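Local coordinates for protein polygalacturonase (Pectobacterium carotovorum subsp. carotovorum, PDB 1BHE) that hydrolyses the alpha-1,4-linked galacturonosyl chains of polygalacturonic acid at internal bonds, helping the bacterium macerate and soft-rot plant tissue, at residues Val178-Asp183 with Asp205-Lys210. Numbering follows the deposited sequence.
Sequences VFSDGD and DPMSSK
Phe-179 is hydrogen-bonded through its backbone to both Asp-205 and Met-207, and stands level with Pro-206, where two successive turns of the right-handed parallel beta-helix of glycoside hydrolase family 28 run parallel. Phe-179 N donates to Asp-205 O, Met-207 N to Phe-179 O at 2.9 Å, and Asp-181 N to Met-207 O. Both chains then bend in step: Asp-181 and Ser-208 each take a left-handed conformation (phi near 50°), and parallel pairing resumes with Lys-210 N on Gly-182 O at 3.0 Å.

At the bend the hydroxyl of Ser-209 reaches across. Its OG accepts a nearly straight bond from Gly-182 N (3.0 Å, 166°) and can give its proton either to Phe-179 O or to Met-207 O in its own turn. A water donates to both Gly-182 O and Ser-208 O, bridging the two turns. Asp-181 OD1 lies near Ser-208 CB, but forms its salt bridge with NE of Arg-234, in the turn beyond Ser-208.

Among the side chains, those of Val-178, Ser-180 and Met-207 share one face of the strands. CG of Met-207 stands anti to its carbonyl carbon (chi1 -68°), and the chain runs on extended, with SD 3.6 Å from Val-178 CG1 and Ser-180 OG also beside the sulfur. The side chain of Asp-205, on this same face, is about 8 Å from that of Asp-223, the predicted proton donor. The Phe-179 ring turns to the other face with Pro-206, meeting Phe-185 and Ile-212; its CD2 lies 3.5 Å from Ser-209 CB.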
loop_
_atom_site.group_PDB
_atom_site.type_symbol
_atom_site.label_atom_id
_atom_site.label_comp_id
_atom_site.label_asym_id
_atom_site.label_seq_id
_atom_site.Cartn_x
_atom_site.Cartn_y
_atom_site.Cartn_z
ATOM N N VAL A 178 -0.550 0.131 -5.400
ATOM C CA VAL A 178 0.872 0.167 -5.709
ATOM C C VAL A 178 1.120 1.308 -6.701
ATOM O O VAL A 178 0.424 1.407 -7.707
ATOM C CB VAL A 178 1.392 -1.149 -6.326
ATOM C CG1 VAL A 178 2.831 -0.993 -6.820
ATOM C CG2 VAL A 178 1.310 -2.310 -5.339
ATOM N N PHE A 179 2.080 2.164 -6.386
ATOM C CA PHE A 179 2.452 3.284 -7.244
ATOM C C PHE A 179 3.929 3.093 -7.611
ATOM O O PHE A 179 4.801 3.413 -6.791
ATOM C CB PHE A 179 2.242 4.623 -6.539
ATOM C CG PHE A 179 2.458 5.823 -7.420
ATOM C CD1 PHE A 179 1.559 6.135 -8.429
ATOM C CD2 PHE A 179 3.561 6.642 -7.238
ATOM C CE1 PHE A 179 1.760 7.239 -9.246
ATOM C CE2 PHE A 179 3.762 7.744 -8.045
ATOM C CZ PHE A 179 2.864 8.045 -9.052
ATOM N N SER A 180 4.192 2.534 -8.786
ATOM C CA SER A 180 5.540 2.173 -9.184
ATOM C C SER A 180 6.171 3.018 -10.280
ATOM O O SER A 180 5.563 3.295 -11.306
ATOM C CB SER A 180 5.562 0.733 -9.754
ATOM O OG SER A 180 5.144 -0.188 -8.768
ATOM N N ASP A 181 7.446 3.339 -10.100
ATOM C CA ASP A 181 8.246 4.090 -11.048
ATOM C C ASP A 181 7.540 5.323 -11.591
ATOM O O ASP A 181 7.579 5.624 -12.793
ATOM C CB ASP A 181 8.674 3.165 -12.204
ATOM C CG ASP A 181 9.213 1.838 -11.708
ATOM O OD1 ASP A 181 10.244 1.789 -11.012
ATOM O OD2 ASP A 181 8.575 0.813 -12.011
ATOM N N GLY A 182 6.957 6.103 -10.680
ATOM C CA GLY A 182 6.211 7.290 -11.078
ATOM C C GLY A 182 6.588 8.521 -10.269
ATOM O O GLY A 182 7.496 8.528 -9.436
ATOM N N ASP A 183 5.814 9.578 -10.521
ATOM C CA ASP A 183 6.039 10.861 -9.861
ATOM C C ASP A 183 4.720 11.589 -9.627
ATOM O O ASP A 183 4.101 12.050 -10.583
ATOM C CB ASP A 183 6.958 11.681 -10.762
ATOM C CG ASP A 183 7.355 13.044 -10.257
ATOM O OD1 ASP A 183 6.711 13.621 -9.356
ATOM O OD2 ASP A 183 8.356 13.578 -10.799
ATOM N N ASP A 205 1.613 1.165 -1.262
ATOM C CA ASP A 205 3.051 1.033 -1.400
ATOM C C ASP A 205 3.651 1.771 -2.598
ATOM O O ASP A 205 3.650 1.262 -3.722
ATOM C CB ASP A 205 3.470 -0.428 -1.597
ATOM C CG ASP A 205 3.215 -1.438 -0.515
ATOM O OD1 ASP A 205 2.645 -1.137 0.546
ATOM O OD2 ASP A 205 3.618 -2.618 -0.700
ATOM N N PRO A 206 4.292 2.900 -2.342
ATOM C CA PRO A 206 5.100 3.593 -3.339
ATOM C C PRO A 206 6.352 2.760 -3.597
ATOM O O PRO A 206 6.994 2.312 -2.637
ATOM C CB PRO A 206 5.416 4.938 -2.703
ATOM C CG PRO A 206 4.588 5.020 -1.465
ATOM C CD PRO A 206 4.376 3.580 -1.026
ATOM N N MET A 207 6.687 2.485 -4.844
ATOM C CA MET A 207 7.824 1.660 -5.234
ATOM C C MET A 207 8.706 2.387 -6.243
ATOM O O MET A 207 8.291 2.596 -7.383
ATOM C CB MET A 207 7.340 0.350 -5.881
ATOM C CG MET A 207 6.634 -0.609 -4.940
ATOM S SD MET A 207 6.109 -2.129 -5.768
ATOM C CE MET A 207 5.316 -2.954 -4.381
ATOM N N SER A 208 9.886 2.840 -5.823
ATOM C CA SER A 208 10.792 3.593 -6.691
ATOM C C SER A 208 10.030 4.756 -7.332
ATOM O O SER A 208 10.018 4.940 -8.552
ATOM C CB SER A 208 11.435 2.685 -7.737
ATOM O OG SER A 208 12.563 1.989 -7.192
ATOM N N SER A 209 9.361 5.543 -6.493
ATOM C CA SER A 209 8.541 6.655 -6.980
ATOM C C SER A 209 8.810 7.908 -6.162
ATOM O O SER A 209 9.303 7.803 -5.036
ATOM C CB SER A 209 7.055 6.276 -6.882
ATOM O OG SER A 209 6.724 5.277 -7.836
ATOM N N LYS A 210 8.493 9.085 -6.701
ATOM C CA LYS A 210 8.692 10.309 -5.939
ATOM C C LYS A 210 7.383 11.098 -5.837
ATOM O O LYS A 210 6.448 10.869 -6.592
ATOM C CB LYS A 210 9.774 11.226 -6.488
ATOM C CG LYS A 210 10.097 11.148 -7.958
ATOM C CD LYS A 210 11.540 11.492 -8.291
ATOM C CE LYS A 210 12.580 10.732 -7.500
ATOM N NZ LYS A 210 13.388 9.747 -8.266
HETATM O O HOH W 1 9.976 7.415 -10.259
#